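Side-chain contacts in FAD-dependent oxidoreductase (Actinomadura kijaniata, PDB 3M9V), which probably acts as a flavin-dependent oxidoreductase in the biosynthesis of the nitrosugar D-kijanose, and binds dTDP: residues 17-20 and 24-27; 66-71 and 108-113; 71-76 and 114-119; 79-84 and 256-261. All blocks are in the same frame, centred on the assembly; numbering follows the deposited sequence.

Contact 1. Residues 17-20 and 24-27; sequences YAPV and GRVL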
# COMPACT_ATOMS: atom_id res chain seq x y z
N TYR A 17 -25.46 -2.21 6.72
CA TYR A 17 -25.72 -3.25 7.72
C TYR A 17 -27.17 -3.69 7.72
O TYR A 17 -27.44 -4.79 8.15
CB TYR A 17 -25.28 -2.83 9.13
CG TYR A 17 -23.78 -2.61 9.26
CD1 TYR A 17 -23.27 -1.36 9.64
CD2 TYR A 17 -22.88 -3.65 9.09
CE1 TYR A 17 -21.90 -1.17 9.79
CE2 TYR A 17 -21.49 -3.44 9.21
CZ TYR A 17 -21.01 -2.19 9.57
OH TYR A 17 -19.66 -1.93 9.67
N ALA A 18 -28.10 -2.89 7.20
CA ALA A 18 -29.54 -3.20 7.31
C ALA A 18 -30.29 -2.30 6.35
O ALA A 18 -29.83 -1.20 6.05
CB ALA A 18 -30.07 -2.94 8.72
N PRO A 19 -31.43 -2.78 5.82
CA PRO A 19 -32.18 -1.97 4.86
C PRO A 19 -32.79 -0.78 5.60
O PRO A 19 -33.01 -0.88 6.79
CB PRO A 19 -33.32 -2.89 4.41
CG PRO A 19 -32.98 -4.26 4.90
CD PRO A 19 -32.04 -4.10 6.08
N VAL A 20 -33.04 0.33 4.93
CA VAL A 20 -33.54 1.48 5.65
C VAL A 20 -35.02 1.74 5.40
O VAL A 20 -35.56 2.73 5.91
CB VAL A 20 -32.74 2.75 5.25
CG1 VAL A 20 -31.28 2.55 5.64
CG2 VAL A 20 -32.81 2.97 3.75
N GLY A 24 -37.59 -2.55 1.82
CA GLY A 24 -36.24 -3.10 1.76
C GLY A 24 -36.18 -4.26 2.74
O GLY A 24 -35.57 -5.30 2.47
N ARG A 25 -36.77 -4.09 3.92
CA ARG A 25 -36.75 -5.21 4.88
C ARG A 25 -37.46 -6.46 4.39
O ARG A 25 -36.97 -7.59 4.54
CB ARG A 25 -37.47 -4.79 6.16
CG ARG A 25 -36.55 -4.54 7.35
CD ARG A 25 -37.24 -3.76 8.48
NE ARG A 25 -36.83 -2.36 8.46
CZ ARG A 25 -37.64 -1.33 8.70
NH1 ARG A 25 -37.17 -0.09 8.64
NH2 ARG A 25 -38.92 -1.55 8.98
N VAL A 26 -38.64 -6.27 3.82
CA VAL A 26 -39.39 -7.40 3.23
C VAL A 26 -38.57 -8.13 2.17
O VAL A 26 -38.42 -9.35 2.20
CB VAL A 26 -40.75 -6.89 2.64
CG1 VAL A 26 -41.45 -8.01 1.89
CG2 VAL A 26 -41.63 -6.29 3.76
N LEU A 27 -38.01 -7.38 1.22
CA LEU A 27 -37.06 -7.93 0.25
C LEU A 27 -35.99 -8.82 0.88
O LEU A 27 -35.78 -9.97 0.48
CB LEU A 27 -36.41 -6.80 -0.55
CG LEU A 27 -35.33 -7.36 -1.49
CD1 LEU A 27 -36.02 -8.35 -2.43
CD2 LEU A 27 -34.64 -6.25 -2.32
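Pro19 packs its ring on the backbone of Gly24 and the start of Arg25, joining the N-terminal loop to the first part of helix 22-32 in this acyl-CoA dehydrogenase-like fold. The apolar contact is made of ring carbons against peptide: Pro19 CB sits 3.6 Å from Gly24 C and 3.7 Å from Arg25 N. The aliphatic part of the Arg25 side chain adds to it, its CG 4.3 Å from Pro19 CG. Glycine suits this place because a beta carbon on it would point at the proline and come within about 3.1 Å of Pro19 CB. A rigid proline suits the loop, since its ring offers a compact surface with no N-H to satisfy.

The polar part is looser. Pro19 O lies near the plane of the Arg25 guanidinium, at its edge, while Arg25 NH1 stays 4.2 Å from Val20 O, too far for a hydrogen bond. Arginine tolerates this exposed position.

Firmer bonds come from outside: Asp83 of helix 81-94 accepts from Val20 N, and Thr21 OG1 is hydrogen-bonded to Gly24 N. Pro19 CG adds a second touch on the glycine carbonyl, 3.7 Å from Gly24 O.

Contact 2. Residues 66-71 and 108-113; sequences GATVPA and RGLTLG. With TYD (thymidine-5'-diphosphate), chain B.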
# COMPACT_ATOMS: atom_id res chain seq x y z
N GLY A 66 -39.70 -8.95 -9.24
CA GLY A 66 -40.44 -7.69 -9.26
C GLY A 66 -40.22 -6.81 -8.04
O GLY A 66 -41.02 -5.92 -7.74
N ALA A 67 -39.11 -7.03 -7.33
CA ALA A 67 -38.94 -6.33 -6.05
C ALA A 67 -38.88 -4.82 -6.23
O ALA A 67 -39.31 -4.07 -5.35
CB ALA A 67 -37.64 -6.80 -5.30
N THR A 68 -38.28 -4.37 -7.33
CA THR A 68 -38.11 -2.94 -7.55
C THR A 68 -39.17 -2.34 -8.51
O THR A 68 -39.05 -1.21 -9.01
CB THR A 68 -36.69 -2.60 -8.06
OG1 THR A 68 -36.40 -3.42 -9.20
CG2 THR A 68 -35.63 -2.90 -6.98
N VAL A 69 -40.21 -3.12 -8.79
CA VAL A 69 -41.36 -2.56 -9.50
C VAL A 69 -42.21 -1.76 -8.52
O VAL A 69 -42.42 -2.20 -7.39
CB VAL A 69 -42.20 -3.70 -10.13
CG1 VAL A 69 -43.49 -3.13 -10.73
CG2 VAL A 69 -41.36 -4.42 -11.20
N PRO A 70 -42.68 -0.57 -8.91
CA PRO A 70 -43.54 0.27 -8.06
C PRO A 70 -44.72 -0.53 -7.46
O PRO A 70 -45.31 -1.38 -8.13
CB PRO A 70 -44.07 1.29 -9.06
CG PRO A 70 -42.93 1.47 -10.01
CD PRO A 70 -42.34 0.07 -10.19
N ALA A 71 -45.04 -0.31 -6.19
CA ALA A 71 -46.22 -0.97 -5.65
C ALA A 71 -47.50 -0.67 -6.46
O ALA A 71 -48.35 -1.54 -6.60
CB ALA A 71 -46.41 -0.65 -4.16
N ARG A 108 -32.83 -2.51 -13.37
CA ARG A 108 -33.78 -2.23 -14.45
C ARG A 108 -35.19 -1.89 -13.94
O ARG A 108 -35.88 -1.03 -14.51
CB ARG A 108 -33.71 -3.36 -15.50
CG ARG A 108 -34.48 -3.15 -16.80
CD ARG A 108 -34.12 -1.89 -17.57
NE ARG A 108 -32.81 -2.01 -18.18
CZ ARG A 108 -32.23 -1.06 -18.91
NH1 ARG A 108 -31.03 -1.29 -19.43
NH2 ARG A 108 -32.85 0.09 -19.11
N GLY A 109 -35.61 -2.50 -12.83
CA GLY A 109 -36.85 -2.12 -12.15
C GLY A 109 -36.90 -0.62 -11.84
O GLY A 109 -37.91 0.07 -12.05
N LEU A 110 -35.78 -0.11 -11.35
CA LEU A 110 -35.63 1.29 -11.00
C LEU A 110 -35.56 2.22 -12.20
O LEU A 110 -36.15 3.29 -12.15
CB LEU A 110 -34.36 1.51 -10.15
CG LEU A 110 -34.27 0.72 -8.84
CD1 LEU A 110 -32.88 0.99 -8.20
CD2 LEU A 110 -35.40 1.17 -7.89
N THR A 111 -34.85 1.87 -13.27
CA THR A 111 -34.82 2.87 -14.34
C THR A 111 -36.09 2.80 -15.20
O THR A 111 -36.48 3.80 -15.79
CB THR A 111 -33.57 2.68 -15.23
OG1 THR A 111 -33.53 1.32 -15.67
CG2 THR A 111 -32.31 2.93 -14.43
N LEU A 112 -36.73 1.63 -15.29
CA LEU A 112 -38.00 1.54 -15.99
C LEU A 112 -39.07 2.28 -15.20
O LEU A 112 -39.91 2.91 -15.82
CB LEU A 112 -38.48 0.12 -16.29
CG LEU A 112 -37.75 -0.52 -17.48
CD1 LEU A 112 -38.25 -1.96 -17.64
CD2 LEU A 112 -37.84 0.31 -18.77
N GLY A 113 -39.03 2.17 -13.88
CA GLY A 113 -39.91 2.93 -13.00
C GLY A 113 -39.81 4.44 -13.19
O GLY A 113 -40.76 5.19 -13.01
PA TYD B . -28.73 3.98 -18.88
O1A TYD B . -29.11 3.04 -20.01
O2A TYD B . -27.72 3.56 -17.83
O3A TYD B . -28.28 5.40 -19.50
PB TYD B . -27.81 5.40 -21.04
O1B TYD B . -26.99 4.14 -21.17
O2B TYD B . -26.99 6.68 -21.01
O3B TYD B . -29.13 5.45 -21.79
O5' TYD B . -30.03 4.59 -18.15
C5' TYD B . -30.97 5.44 -18.81
C4' TYD B . -32.16 5.17 -17.91
O4' TYD B . -31.97 5.74 -16.62
C3' TYD B . -33.49 5.70 -18.43
O3' TYD B . -34.19 4.49 -18.70
C2' TYD B . -34.15 6.32 -17.22
C1' TYD B . -33.22 6.10 -16.03
N1 TYD B . -33.03 7.35 -15.28
C2 TYD B . -33.21 7.38 -13.96
O2 TYD B . -33.55 6.33 -13.36
N3 TYD B . -33.03 8.54 -13.29
C4 TYD B . -32.66 9.67 -13.93
O4 TYD B . -32.50 10.72 -13.29
C5 TYD B . -32.48 9.65 -15.30
C5M TYD B . -32.08 10.85 -16.11
C6 TYD B . -32.67 8.44 -15.96
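Thr68 presses against Gly109 and Leu110, and its branches divide the work. Its CB faces the helix and lies 4.0 Å from Leu110 CD2, the two side chains crossing at about a right angle. From CB the methyl CG2 carries on the apolar contact, 4.2 Å from the same Leu110 CD2, and it also meets Val84 of helix 81-94. The hydroxyl takes the remaining branch: with chi1 at 52°, OG1 is tucked between the backbone N and the carbonyl carbon and comes to rest 3.3 Å from Gly109 CA. There it donates a hydrogen bond to Leu106 O, one turn earlier on helix 96-118. Threonine thus suits a buried position where one branch must be polar and the other greasy.

The site belongs to the helical N-terminal domain of the acyl-CoA dehydrogenase fold, and here a type I turn, Gly66 to Val69, brings the loop onto a helix surface bared by glycines. A beta carbon on Gly109 would run into Thr68 OG1, so the absence of a side chain is what permits the close approach. One turn further on, Gly113 meets the ring of Pro70, whose CG is 4.5 Å from Gly113 CA; a beta carbon there would be crowded by Gly109 O, which accepts from Gly113 N.

Thr111 takes no part in the loop contact and touches the nucleotide instead. Its CB lies 3.5 Å from C1' of the dTDP deoxyribose, and its methyl CG2 is 3.6 Å from O4' of that sugar.

Contact 3. Residues 71-76 and 114-119; sequences AELGGL and YEWRHG. With TYD (thymidine-5'-diphosphate), chain B.
Leu73 and Trp116 reach toward each other from opposite directions: CD1 of the leucine stands 4.0 Å from the centroid of the six-membered ring, 14° off its normal, a CH-pi contact. A broad ring suits a partly exposed leucine: CD1 lies over its face while CD2 touches CZ2. Glu72 approaches the same ring obliquely, with CB 3.7 Å from Trp116 CH2 and its carboxylate almost perpendicular to the indole. Its chain bends at chi2, which swings the acid round to Arg117.

There Arg117 NH2 gives Glu72 OE1 a fairly straight hydrogen bond of 3.2 Å (162°) within a salt bridge. The acceptor lies in the guanidinium plane, but the donor comes from above the carboxylate plane.

The other side of the helix serves dTDP. One face of the Tyr114 ring lies over the thymine, CD1 3.4 Å from N3, while His118 CD2 lies over the rim of the opposite face. Glu115 OE1 accepts from O3' of the sugar at 3.0 Å and also pairs with Arg242. A serine in place of Tyr114 would probably leave the thymine without its aromatic cover on this side, making the base freer to shift.

Within the helical N-terminal domain of the acyl-CoA dehydrogenase fold, the contact joins the loop before helix 81-94 to the end of helix 96-118, and Leu73 packs on Leu131 and Arg132 of helix 121-136.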
# COMPACT_ATOMS: atom_id res chain seq x y z
N ALA A 71 -45.04 -0.31 -6.19
CA ALA A 71 -46.22 -0.97 -5.65
C ALA A 71 -47.50 -0.67 -6.46
O ALA A 71 -48.35 -1.54 -6.60
CB ALA A 71 -46.41 -0.65 -4.16
N GLU A 72 -47.61 0.53 -7.02
CA GLU A 72 -48.73 0.83 -7.91
C GLU A 72 -48.93 -0.28 -8.93
O GLU A 72 -50.06 -0.49 -9.33
CB GLU A 72 -48.51 2.13 -8.70
CG GLU A 72 -48.52 3.44 -7.91
CD GLU A 72 -47.18 3.84 -7.28
OE1 GLU A 72 -46.92 5.06 -7.26
OE2 GLU A 72 -46.39 2.98 -6.80
N LEU A 73 -47.87 -0.97 -9.36
CA LEU A 73 -48.02 -1.94 -10.43
C LEU A 73 -48.03 -3.36 -9.90
O LEU A 73 -47.99 -4.30 -10.69
CB LEU A 73 -46.98 -1.76 -11.54
CG LEU A 73 -47.06 -0.37 -12.17
CD1 LEU A 73 -46.01 -0.21 -13.24
CD2 LEU A 73 -48.39 -0.21 -12.86
N GLY A 74 -48.07 -3.49 -8.58
CA GLY A 74 -48.07 -4.79 -7.95
C GLY A 74 -46.72 -5.30 -7.47
O GLY A 74 -46.63 -6.45 -7.03
N GLY A 75 -45.68 -4.47 -7.58
CA GLY A 75 -44.36 -4.86 -7.09
C GLY A 75 -44.16 -4.59 -5.60
O GLY A 75 -45.01 -3.95 -4.97
N LEU A 76 -43.05 -5.05 -5.03
CA LEU A 76 -42.76 -4.71 -3.64
C LEU A 76 -42.48 -3.23 -3.46
O LEU A 76 -42.48 -2.78 -2.34
CB LEU A 76 -41.52 -5.41 -3.11
CG LEU A 76 -41.51 -6.90 -2.84
CD1 LEU A 76 -40.26 -7.13 -1.99
CD2 LEU A 76 -42.78 -7.23 -2.07
N TYR A 114 -38.63 4.90 -13.58
CA TYR A 114 -38.49 6.32 -13.86
C TYR A 114 -39.00 6.67 -15.26
O TYR A 114 -39.50 7.78 -15.49
CB TYR A 114 -37.00 6.64 -13.77
CG TYR A 114 -36.66 8.08 -14.08
CD1 TYR A 114 -36.40 8.98 -13.04
CD2 TYR A 114 -36.60 8.53 -15.39
CE1 TYR A 114 -36.08 10.30 -13.33
CE2 TYR A 114 -36.29 9.85 -15.69
CZ TYR A 114 -36.05 10.72 -14.65
OH TYR A 114 -35.73 12.03 -14.92
N GLU A 115 -38.85 5.77 -16.21
CA GLU A 115 -39.44 5.97 -17.54
C GLU A 115 -40.96 6.05 -17.43
O GLU A 115 -41.61 6.93 -17.99
CB GLU A 115 -39.09 4.80 -18.46
CG GLU A 115 -37.63 4.74 -18.88
CD GLU A 115 -37.31 5.87 -19.85
OE1 GLU A 115 -36.17 5.96 -20.35
OE2 GLU A 115 -38.23 6.66 -20.14
N TRP A 116 -41.52 5.10 -16.69
CA TRP A 116 -42.94 5.05 -16.39
C TRP A 116 -43.51 6.36 -15.82
O TRP A 116 -44.57 6.81 -16.25
CB TRP A 116 -43.23 3.88 -15.45
CG TRP A 116 -44.69 3.69 -15.14
CD1 TRP A 116 -45.68 3.44 -16.04
CD2 TRP A 116 -45.33 3.76 -13.85
NE1 TRP A 116 -46.89 3.35 -15.40
CE2 TRP A 116 -46.71 3.54 -14.06
CE3 TRP A 116 -44.87 3.96 -12.55
CZ2 TRP A 116 -47.64 3.51 -13.02
CZ3 TRP A 116 -45.80 3.95 -11.52
CH2 TRP A 116 -47.17 3.73 -11.76
N ARG A 117 -42.80 7.00 -14.89
CA ARG A 117 -43.29 8.20 -14.22
C ARG A 117 -42.91 9.47 -14.97
O ARG A 117 -43.57 10.49 -14.77
CB ARG A 117 -42.69 8.32 -12.82
CG ARG A 117 -43.23 7.35 -11.78
CD ARG A 117 -42.51 7.54 -10.45
NE ARG A 117 -42.30 6.32 -9.67
CZ ARG A 117 -43.20 5.79 -8.84
NH1 ARG A 117 -42.93 4.69 -8.15
NH2 ARG A 117 -44.39 6.37 -8.69
N HIS A 118 -41.88 9.47 -15.80
CA HIS A 118 -41.44 10.71 -16.45
C HIS A 118 -41.25 10.62 -17.95
O HIS A 118 -40.70 11.54 -18.56
CB HIS A 118 -40.10 11.18 -15.85
CG HIS A 118 -40.17 11.35 -14.36
ND1 HIS A 118 -40.73 12.47 -13.78
CD2 HIS A 118 -39.84 10.51 -13.35
CE1 HIS A 118 -40.72 12.32 -12.46
NE2 HIS A 118 -40.18 11.15 -12.18
N GLY A 119 -41.62 9.50 -18.56
CA GLY A 119 -41.40 9.39 -19.99
C GLY A 119 -42.63 9.93 -20.71
O GLY A 119 -43.67 10.19 -20.08
PA TYD B . -28.73 3.98 -18.88
O1A TYD B . -29.11 3.04 -20.01
O2A TYD B . -27.72 3.56 -17.83
O3A TYD B . -28.28 5.40 -19.50
PB TYD B . -27.81 5.40 -21.04
O1B TYD B . -26.99 4.14 -21.17
O2B TYD B . -26.99 6.68 -21.01
O3B TYD B . -29.13 5.45 -21.79
O5' TYD B . -30.03 4.59 -18.15
C5' TYD B . -30.97 5.44 -18.81
C4' TYD B . -32.16 5.17 -17.91
O4' TYD B . -31.97 5.74 -16.62
C3' TYD B . -33.49 5.70 -18.43
O3' TYD B . -34.19 4.49 -18.70
C2' TYD B . -34.15 6.32 -17.22
C1' TYD B . -33.22 6.10 -16.03
N1 TYD B . -33.03 7.35 -15.28
C2 TYD B . -33.21 7.38 -13.96
O2 TYD B . -33.55 6.33 -13.36
N3 TYD B . -33.03 8.54 -13.29
C4 TYD B . -32.66 9.67 -13.93
O4 TYD B . -32.50 10.72 -13.29
C5 TYD B . -32.48 9.65 -15.30
C5M TYD B . -32.08 10.85 -16.11
C6 TYD B . -32.67 8.44 -15.96

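Contact 4. Residues 79-84 and 256-261; sequences DRLYDV and QTVSSV. With TYD (thymidine-5'-diphosphate), chain B.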
# COMPACT_ATOMS: atom_id res chain seq x y z
N ASP A 79 -37.45 1.09 -3.64
CA ASP A 79 -37.04 2.19 -4.49
C ASP A 79 -35.77 2.87 -4.01
O ASP A 79 -35.38 3.84 -4.65
CB ASP A 79 -38.16 3.22 -4.61
CG ASP A 79 -38.39 3.93 -3.30
OD1 ASP A 79 -37.94 3.49 -2.22
OD2 ASP A 79 -39.05 4.98 -3.35
N ARG A 80 -35.09 2.36 -2.97
CA ARG A 80 -33.77 2.90 -2.63
C ARG A 80 -32.62 2.06 -3.18
O ARG A 80 -32.56 0.84 -2.98
CB ARG A 80 -33.56 2.88 -1.12
CG ARG A 80 -34.45 3.76 -0.26
CD ARG A 80 -34.40 5.22 -0.58
NE ARG A 80 -35.44 5.84 0.25
CZ ARG A 80 -35.23 6.36 1.45
NH1 ARG A 80 -34.01 6.40 1.97
NH2 ARG A 80 -36.24 6.90 2.12
N LEU A 81 -31.65 2.73 -3.80
CA LEU A 81 -30.45 2.01 -4.21
C LEU A 81 -29.76 1.36 -3.01
O LEU A 81 -29.16 0.28 -3.09
CB LEU A 81 -29.52 2.99 -4.92
CG LEU A 81 -30.03 3.42 -6.32
CD1 LEU A 81 -29.35 4.75 -6.61
CD2 LEU A 81 -29.70 2.39 -7.41
N TYR A 82 -29.80 2.06 -1.89
CA TYR A 82 -29.15 1.58 -0.70
C TYR A 82 -29.79 0.25 -0.36
O TYR A 82 -29.07 -0.68 -0.07
CB TYR A 82 -29.34 2.58 0.44
CG TYR A 82 -28.62 2.23 1.73
CD1 TYR A 82 -27.39 2.83 2.00
CD2 TYR A 82 -29.16 1.35 2.65
CE1 TYR A 82 -26.68 2.57 3.16
CE2 TYR A 82 -28.46 1.08 3.83
CZ TYR A 82 -27.24 1.71 4.06
OH TYR A 82 -26.50 1.53 5.20
N ASP A 83 -31.11 0.12 -0.36
CA ASP A 83 -31.65 -1.18 0.01
C ASP A 83 -31.40 -2.26 -1.02
O ASP A 83 -31.29 -3.42 -0.62
CB ASP A 83 -33.15 -1.14 0.29
CG ASP A 83 -33.45 -0.42 1.59
OD1 ASP A 83 -32.49 -0.15 2.32
OD2 ASP A 83 -34.63 -0.16 1.88
N VAL A 84 -31.36 -1.89 -2.31
CA VAL A 84 -31.02 -2.88 -3.31
C VAL A 84 -29.60 -3.37 -3.04
O VAL A 84 -29.32 -4.56 -3.15
CB VAL A 84 -31.09 -2.27 -4.74
CG1 VAL A 84 -30.55 -3.28 -5.77
CG2 VAL A 84 -32.53 -1.89 -5.10
N GLN A 256 -27.09 6.54 -15.70
CA GLN A 256 -26.02 5.56 -15.65
C GLN A 256 -25.62 5.21 -14.23
O GLN A 256 -25.14 4.11 -13.94
CB GLN A 256 -24.81 6.07 -16.43
CG GLN A 256 -25.12 6.14 -17.90
CD GLN A 256 -24.11 6.98 -18.62
OE1 GLN A 256 -22.98 7.15 -18.17
NE2 GLN A 256 -24.51 7.52 -19.76
N THR A 257 -25.84 6.17 -13.33
CA THR A 257 -25.50 5.90 -11.95
C THR A 257 -26.55 4.97 -11.36
O THR A 257 -26.25 3.93 -10.75
CB THR A 257 -25.36 7.22 -11.16
OG1 THR A 257 -24.25 7.95 -11.69
CG2 THR A 257 -25.10 6.90 -9.68
N VAL A 258 -27.82 5.34 -11.54
CA VAL A 258 -28.92 4.52 -11.06
C VAL A 258 -28.74 3.10 -11.61
O VAL A 258 -28.92 2.11 -10.88
CB VAL A 258 -30.29 5.15 -11.40
CG1 VAL A 258 -31.43 4.18 -11.06
CG2 VAL A 258 -30.54 6.46 -10.60
N SER A 259 -28.41 2.99 -12.89
CA SER A 259 -28.20 1.68 -13.51
C SER A 259 -27.13 0.79 -12.90
O SER A 259 -27.21 -0.42 -13.09
CB SER A 259 -27.75 1.86 -14.97
OG SER A 259 -28.88 2.33 -15.68
N SER A 260 -26.10 1.35 -12.25
CA SER A 260 -24.94 0.53 -11.92
C SER A 260 -24.44 0.61 -10.49
O SER A 260 -23.72 -0.29 -10.05
CB SER A 260 -23.75 0.94 -12.80
OG SER A 260 -23.98 0.41 -14.09
N VAL A 261 -24.78 1.68 -9.77
CA VAL A 261 -24.15 1.96 -8.48
C VAL A 261 -24.43 0.92 -7.39
O VAL A 261 -23.59 0.66 -6.51
CB VAL A 261 -24.43 3.42 -7.99
CG1 VAL A 261 -25.86 3.56 -7.49
CG2 VAL A 261 -23.43 3.72 -6.87
PA TYD B . -28.73 3.98 -18.88
O1A TYD B . -29.11 3.04 -20.01
O2A TYD B . -27.72 3.56 -17.83
O3A TYD B . -28.28 5.40 -19.50
PB TYD B . -27.81 5.40 -21.04
O1B TYD B . -26.99 4.14 -21.17
O2B TYD B . -26.99 6.68 -21.01
O3B TYD B . -29.13 5.45 -21.79
O5' TYD B . -30.03 4.59 -18.15
C5' TYD B . -30.97 5.44 -18.81
C4' TYD B . -32.16 5.17 -17.91
O4' TYD B . -31.97 5.74 -16.62
C3' TYD B . -33.49 5.70 -18.43
O3' TYD B . -34.19 4.49 -18.70
C2' TYD B . -34.15 6.32 -17.22
C1' TYD B . -33.22 6.10 -16.03
N1 TYD B . -33.03 7.35 -15.28
C2 TYD B . -33.21 7.38 -13.96
O2 TYD B . -33.55 6.33 -13.36
N3 TYD B . -33.03 8.54 -13.29
C4 TYD B . -32.66 9.67 -13.93
O4 TYD B . -32.50 10.72 -13.29
C5 TYD B . -32.48 9.65 -15.30
C5M TYD B . -32.08 10.85 -16.11
C6 TYD B . -32.67 8.44 -15.96
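Leu81 pushes its two methyls against Val258 and Val261, joining the first turn of helix 81-94, in the N-terminal domain, to helix 253-260, which falls in the C-terminal family region of the acyl-CoA dehydrogenases. The close part is buried and apolar. Leu81 CD1 lies 3.8 Å from Val261 CG1, and the two side chains cross at about a right angle. Leu81 CD2 rests 3.6 Å from Val258 O but only brushes the valine's side chain, 4.4 Å from Val258 CG1. Forked leucine suits the place because both branches reach Val261 CG1 while CD2 also rests on Val258 O; with chi1 at 75°, Val261 sets CG1 between its backbone N and carbonyl carbon, where they meet it.

Away from Leu81 the packing gives way to partly exposed, polar residues of the same helix. Gln256 extends beyond CG, and its NE2 donates a straight bond (165°) of 2.9 Å to O2B of the dTDP beta-phosphate. Ser259 OG lies 2.7 Å from O2A of the alpha-phosphate, although Gly255 O is also within its reach. A leucine in place of Gln256 would probably leave O2B without this N-H donor.

Val258 stands between the two sides, its CG1 3.8 Å from thymine O2. The chemistry implies that one short helix, seated by hydrocarbon, presents neutral hydrogen-bonding groups to a diphosphate whose charge is probably met in part by Arg332.

How the contacts relate
Contacts 2 and 4 are buried, contact 1 is partly so, and contact 3 lies at the surface. Contacts 2 and 3 use successive parts of helix 96-118, share Ala71 and adjoin through the same loop, yet glycine-bared backbone serves the inner one and a salt bridge with an indole face the outer. Contact 4 meets contact 2 where Leu81 touches Leu110 and Thr111 touches Val258, and it alone pairs the N-terminal with the C-terminal domain. Contact 1 lies away from the nucleotide and joins contact 4 through Asp83. Contacts 2, 3 and 4 all reach dTDP, respectively at the sugar, at base and sugar, and mainly at the phosphates.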